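Local coordinates for malonate decarboxylase subunit alpha (Acinetobacter baumannii ATCC 17978, PDB 6MPR), which probably acts as the acyl-carrier-protein transferase subunit of malonate decarboxylase, exchanging acetyl for malonyl during conversion of malonate to acetate and carbon dioxide, at residues 357-369 against 427-439. Numbering follows the deposited sequence.
Sequences GQYAVDLFIGATL and KKLVVQMVETFQE
Ile365 and Val431 lie side by side on one face of two paired strands, and Ile365 CD1 reaches Val431 CG1 at 3.6 Å. The same methyl also meets the sulfur of Met433, whose extended side chain crosses that of Ile365. On this face too, Leu363 CD1 touches both Leu429 CB and Val431 CG2, at 3.9 Å each. The other face carries Phe364 and Val430. Here Val430 CG1 sits at the edge of the ring, near its plane, while Gly366 N lies above one ring face, offset toward the rim.

Five backbone hydrogen bonds join the two segments, from Leu429 N to Asp362 O at one end to Met433 N to Gly366 O at the other. The last is nearly straight, with 176° at the hydrogen. Strands 363-366 and 429-433 are parallel neighbours inside a mixed sheet, at 12° to each other. Strand 265-268 flanks the first and strand 474-477 the second, and helices 244-261 and 272-287 cover the face of Ile365, Val431 and Met433. Parallel strands covered by helices are consistent with the Rossmann-like alpha/beta class to which the family's clan belongs.

Before the strands, Lys428 runs extended, with CG anti to the backbone N (chi1 -177°), past Asp362 O. Its NZ donates to Gly357 O at 2.6 Å, near the end of helix 350-359, and also to Met394 O. Two backbone carbonyls thus grip the buried ammonium. At the C-terminal end of the pair, Gln432 bends at chi2 and lays its amide against Thr368 CG2, 3.2 Å from NE2. Asp362 is held by residues outside the pair: its carboxylate hydrogen-bonds Gln264 N and Thr405 OG1, and its backbone N hydrogen-bonds Ser265 OG.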
loop_
_atom_site.group_PDB
_atom_site.type_symbol
_atom_site.label_atom_id
_atom_site.label_comp_id
_atom_site.label_asym_id
_atom_site.label_seq_id
_atom_site.Cartn_x
_atom_site.Cartn_y
_atom_site.Cartn_z
ATOM N N GLY A 357 -8.161 -0.630 0.260
ATOM C CA GLY A 357 -8.952 0.292 -0.536
ATOM C C GLY A 357 -8.353 0.542 -1.906
ATOM O O GLY A 357 -9.076 0.820 -2.864
ATOM N N GLN A 358 -7.028 0.475 -2.014
ATOM C CA GLN A 358 -6.382 0.617 -3.317
ATOM C C GLN A 358 -6.452 -0.679 -4.126
ATOM O O GLN A 358 -6.880 -0.683 -5.285
ATOM C CB GLN A 358 -4.915 1.024 -3.145
ATOM C CG GLN A 358 -4.187 0.923 -4.495
ATOM C CD GLN A 358 -2.686 1.120 -4.418
ATOM O OE1 GLN A 358 -1.993 0.908 -5.409
ATOM N NE2 GLN A 358 -2.182 1.535 -3.263
ATOM N N TYR A 359 -6.012 -1.788 -3.536
ATOM C CA TYR A 359 -5.707 -2.991 -4.298
ATOM C C TYR A 359 -6.807 -4.039 -4.295
ATOM O O TYR A 359 -6.799 -4.910 -5.170
ATOM C CB TYR A 359 -4.439 -3.656 -3.747
ATOM C CG TYR A 359 -3.166 -3.295 -4.452
ATOM C CD1 TYR A 359 -2.983 -3.595 -5.792
ATOM C CD2 TYR A 359 -2.130 -2.693 -3.773
ATOM C CE1 TYR A 359 -1.800 -3.281 -6.437
ATOM C CE2 TYR A 359 -0.947 -2.386 -4.407
ATOM C CZ TYR A 359 -0.791 -2.687 -5.738
ATOM O OH TYR A 359 0.385 -2.386 -6.367
ATOM N N ALA A 360 -7.720 -4.017 -3.325
ATOM C CA ALA A 360 -8.613 -5.147 -3.109
ATOM C C ALA A 360 -10.095 -4.863 -3.308
ATOM O O ALA A 360 -10.876 -5.820 -3.337
ATOM C CB ALA A 360 -8.416 -5.716 -1.693
ATOM N N VAL A 361 -10.524 -3.610 -3.456
ATOM C CA VAL A 361 -11.950 -3.343 -3.614
ATOM C C VAL A 361 -12.258 -2.892 -5.042
ATOM O O VAL A 361 -11.410 -2.345 -5.760
ATOM C CB VAL A 361 -12.509 -2.324 -2.597
ATOM C CG1 VAL A 361 -12.211 -2.765 -1.156
ATOM C CG2 VAL A 361 -12.015 -0.922 -2.880
ATOM N N ASP A 362 -13.515 -3.120 -5.440
ATOM C CA ASP A 362 -13.962 -2.811 -6.797
ATOM C C ASP A 362 -14.104 -1.316 -7.041
ATOM O O ASP A 362 -13.997 -0.866 -8.187
ATOM C CB ASP A 362 -15.336 -3.437 -7.073
ATOM C CG ASP A 362 -15.298 -4.930 -7.240
ATOM O OD1 ASP A 362 -14.228 -5.502 -7.547
ATOM O OD2 ASP A 362 -16.388 -5.536 -7.110
ATOM N N LEU A 363 -14.409 -0.540 -6.004
ATOM C CA LEU A 363 -14.968 0.779 -6.254
ATOM C C LEU A 363 -14.646 1.736 -5.111
ATOM O O LEU A 363 -14.634 1.344 -3.935
ATOM C CB LEU A 363 -16.491 0.689 -6.460
ATOM C CG LEU A 363 -17.289 1.997 -6.666
ATOM C CD1 LEU A 363 -18.394 1.763 -7.687
ATOM C CD2 LEU A 363 -17.873 2.496 -5.352
ATOM N N PHE A 364 -14.375 2.987 -5.479
ATOM C CA PHE A 364 -14.436 4.126 -4.585
ATOM C C PHE A 364 -15.494 5.095 -5.097
ATOM O O PHE A 364 -15.654 5.276 -6.309
ATOM C CB PHE A 364 -13.070 4.853 -4.490
ATOM C CG PHE A 364 -13.149 6.200 -3.830
ATOM C CD1 PHE A 364 -13.372 6.305 -2.469
ATOM C CD2 PHE A 364 -12.996 7.360 -4.571
ATOM C CE1 PHE A 364 -13.440 7.531 -1.853
ATOM C CE2 PHE A 364 -13.085 8.594 -3.968
ATOM C CZ PHE A 364 -13.293 8.685 -2.604
ATOM N N ILE A 365 -16.229 5.710 -4.175
ATOM C CA ILE A 365 -17.194 6.753 -4.514
ATOM C C ILE A 365 -17.106 7.839 -3.451
ATOM O O ILE A 365 -17.106 7.546 -2.254
ATOM C CB ILE A 365 -18.629 6.178 -4.642
ATOM C CG1 ILE A 365 -19.654 7.272 -4.978
ATOM C CG2 ILE A 365 -19.024 5.424 -3.370
ATOM C CD1 ILE A 365 -20.929 6.695 -5.609
ATOM N N GLY A 366 -16.999 9.088 -3.879
ATOM C CA GLY A 366 -16.956 10.191 -2.947
ATOM C C GLY A 366 -17.248 11.484 -3.672
ATOM O O GLY A 366 -17.608 11.489 -4.850
ATOM N N ALA A 367 -17.079 12.588 -2.959
ATOM C CA ALA A 367 -17.422 13.881 -3.523
ATOM C C ALA A 367 -16.214 14.805 -3.495
ATOM O O ALA A 367 -15.132 14.454 -3.031
ATOM C CB ALA A 367 -18.596 14.517 -2.787
ATOM N N THR A 368 -16.431 16.018 -3.985
ATOM C CA THR A 368 -15.371 17.002 -4.133
ATOM C C THR A 368 -16.020 18.373 -4.210
ATOM O O THR A 368 -17.235 18.487 -4.392
ATOM C CB THR A 368 -14.554 16.717 -5.379
ATOM O OG1 THR A 368 -13.523 17.688 -5.501
ATOM C CG2 THR A 368 -15.434 16.805 -6.590
ATOM N N LEU A 369 -15.210 19.427 -4.050
ATOM C CA LEU A 369 -15.825 20.745 -4.161
ATOM C C LEU A 369 -15.796 21.281 -5.581
ATOM O O LEU A 369 -16.727 21.985 -5.983
ATOM C CB LEU A 369 -15.154 21.765 -3.228
ATOM C CG LEU A 369 -15.326 21.518 -1.733
ATOM C CD1 LEU A 369 -14.676 22.652 -0.942
ATOM C CD2 LEU A 369 -16.802 21.362 -1.380
ATOM N N LYS A 427 -9.871 -1.933 -14.829
ATOM C CA LYS A 427 -9.665 -0.673 -14.124
ATOM C C LYS A 427 -10.541 -0.648 -12.878
ATOM O O LYS A 427 -11.664 -1.165 -12.875
ATOM C CB LYS A 427 -10.015 0.549 -14.998
ATOM C CG LYS A 427 -9.389 0.573 -16.389
ATOM C CD LYS A 427 -9.775 1.866 -17.105
ATOM C CE LYS A 427 -9.006 2.068 -18.406
ATOM N NZ LYS A 427 -9.510 1.223 -19.525
ATOM N N LYS A 428 -10.032 -0.037 -11.817
ATOM C CA LYS A 428 -10.893 0.126 -10.652
ATOM C C LYS A 428 -11.915 1.226 -10.929
ATOM O O LYS A 428 -11.620 2.215 -11.607
ATOM C CB LYS A 428 -10.063 0.471 -9.427
ATOM C CG LYS A 428 -10.824 0.597 -8.108
ATOM C CD LYS A 428 -9.918 1.395 -7.167
ATOM C CE LYS A 428 -10.578 1.746 -5.875
ATOM N NZ LYS A 428 -9.546 2.331 -4.976
ATOM N N LEU A 429 -13.124 1.059 -10.380
ATOM C CA LEU A 429 -14.152 2.084 -10.521
ATOM C C LEU A 429 -13.902 3.205 -9.527
ATOM O O LEU A 429 -13.701 2.965 -8.337
ATOM C CB LEU A 429 -15.554 1.505 -10.310
ATOM C CG LEU A 429 -16.092 0.580 -11.414
ATOM C CD1 LEU A 429 -15.307 -0.744 -11.485
ATOM C CD2 LEU A 429 -17.588 0.328 -11.204
ATOM N N VAL A 430 -13.887 4.433 -10.034
ATOM C CA VAL A 430 -13.661 5.630 -9.240
ATOM C C VAL A 430 -14.787 6.585 -9.607
ATOM O O VAL A 430 -14.854 7.056 -10.751
ATOM C CB VAL A 430 -12.284 6.242 -9.519
ATOM C CG1 VAL A 430 -12.147 7.610 -8.896
ATOM C CG2 VAL A 430 -11.201 5.310 -8.994
ATOM N N VAL A 431 -15.700 6.825 -8.662
ATOM C CA VAL A 431 -16.922 7.584 -8.905
ATOM C C VAL A 431 -16.824 8.924 -8.191
ATOM O O VAL A 431 -16.604 8.972 -6.974
ATOM C CB VAL A 431 -18.166 6.818 -8.422
ATOM C CG1 VAL A 431 -19.448 7.585 -8.809
ATOM C CG2 VAL A 431 -18.156 5.390 -8.958
ATOM N N GLN A 432 -17.026 10.003 -8.934
ATOM C CA GLN A 432 -17.253 11.320 -8.340
ATOM C C GLN A 432 -18.756 11.572 -8.292
ATOM O O GLN A 432 -19.396 11.753 -9.337
ATOM C CB GLN A 432 -16.552 12.423 -9.128
ATOM C CG GLN A 432 -15.104 12.603 -8.763
ATOM C CD GLN A 432 -14.917 13.300 -7.420
ATOM O OE1 GLN A 432 -13.796 13.474 -6.956
ATOM N NE2 GLN A 432 -16.015 13.694 -6.789
ATOM N N MET A 433 -19.314 11.595 -7.080
ATOM C CA MET A 433 -20.751 11.734 -6.847
ATOM C C MET A 433 -20.957 13.091 -6.189
ATOM O O MET A 433 -20.679 13.261 -4.997
ATOM C CB MET A 433 -21.273 10.594 -5.971
ATOM C CG MET A 433 -22.712 10.732 -5.544
ATOM S SD MET A 433 -23.134 9.310 -4.498
ATOM C CE MET A 433 -24.895 9.398 -4.541
ATOM N N VAL A 434 -21.446 14.057 -6.965
ATOM C CA VAL A 434 -21.385 15.461 -6.591
ATOM C C VAL A 434 -22.628 16.170 -7.138
ATOM O O VAL A 434 -23.045 15.905 -8.271
ATOM C CB VAL A 434 -20.035 16.009 -7.129
ATOM C CG1 VAL A 434 -20.199 16.848 -8.365
ATOM C CG2 VAL A 434 -19.197 16.660 -6.006
ATOM N N GLU A 435 -23.229 17.052 -6.339
ATOM C CA GLU A 435 -24.288 17.892 -6.877
ATOM C C GLU A 435 -23.672 19.012 -7.716
ATOM O O GLU A 435 -22.497 19.363 -7.566
ATOM C CB GLU A 435 -25.170 18.482 -5.769
ATOM C CG GLU A 435 -25.840 17.447 -4.870
ATOM C CD GLU A 435 -26.437 18.051 -3.610
ATOM O OE1 GLU A 435 -27.314 18.937 -3.724
ATOM O OE2 GLU A 435 -26.013 17.644 -2.506
ATOM N N THR A 436 -24.471 19.555 -8.632
ATOM C CA THR A 436 -23.909 20.522 -9.573
ATOM C C THR A 436 -23.552 21.841 -8.896
ATOM O O THR A 436 -22.650 22.547 -9.361
ATOM C CB THR A 436 -24.866 20.739 -10.749
ATOM O OG1 THR A 436 -26.148 21.197 -10.283
ATOM C CG2 THR A 436 -25.022 19.424 -11.506
ATOM N N PHE A 437 -24.206 22.176 -7.790
ATOM C CA PHE A 437 -23.826 23.334 -6.995
ATOM C C PHE A 437 -23.585 22.912 -5.557
ATOM O O PHE A 437 -24.267 22.025 -5.036
ATOM C CB PHE A 437 -24.883 24.442 -7.044
ATOM C CG PHE A 437 -24.891 25.195 -8.336
ATOM C CD1 PHE A 437 -25.502 24.653 -9.461
ATOM C CD2 PHE A 437 -24.278 26.432 -8.434
ATOM C CE1 PHE A 437 -25.511 25.342 -10.651
ATOM C CE2 PHE A 437 -24.277 27.124 -9.624
ATOM C CZ PHE A 437 -24.891 26.586 -10.733
ATOM N N GLN A 438 -22.597 23.557 -4.942
ATOM C CA GLN A 438 -22.172 23.245 -3.591
ATOM C C GLN A 438 -23.051 23.955 -2.567
ATOM O O GLN A 438 -23.874 24.814 -2.894
ATOM C CB GLN A 438 -20.710 23.641 -3.395
ATOM C CG GLN A 438 -19.735 22.697 -4.061
ATOM C CD GLN A 438 -19.880 21.279 -3.542
ATOM O OE1 GLN A 438 -20.011 21.061 -2.338
ATOM N NE2 GLN A 438 -19.869 20.310 -4.448
ATOM N N GLU A 439 -22.870 23.572 -1.307
ATOM C CA GLU A 439 -23.517 24.283 -0.216
ATOM C C GLU A 439 -22.929 25.689 -0.154
ATOM O O GLU A 439 -21.709 25.858 -0.039
ATOM C CB GLU A 439 -23.315 23.536 1.101
#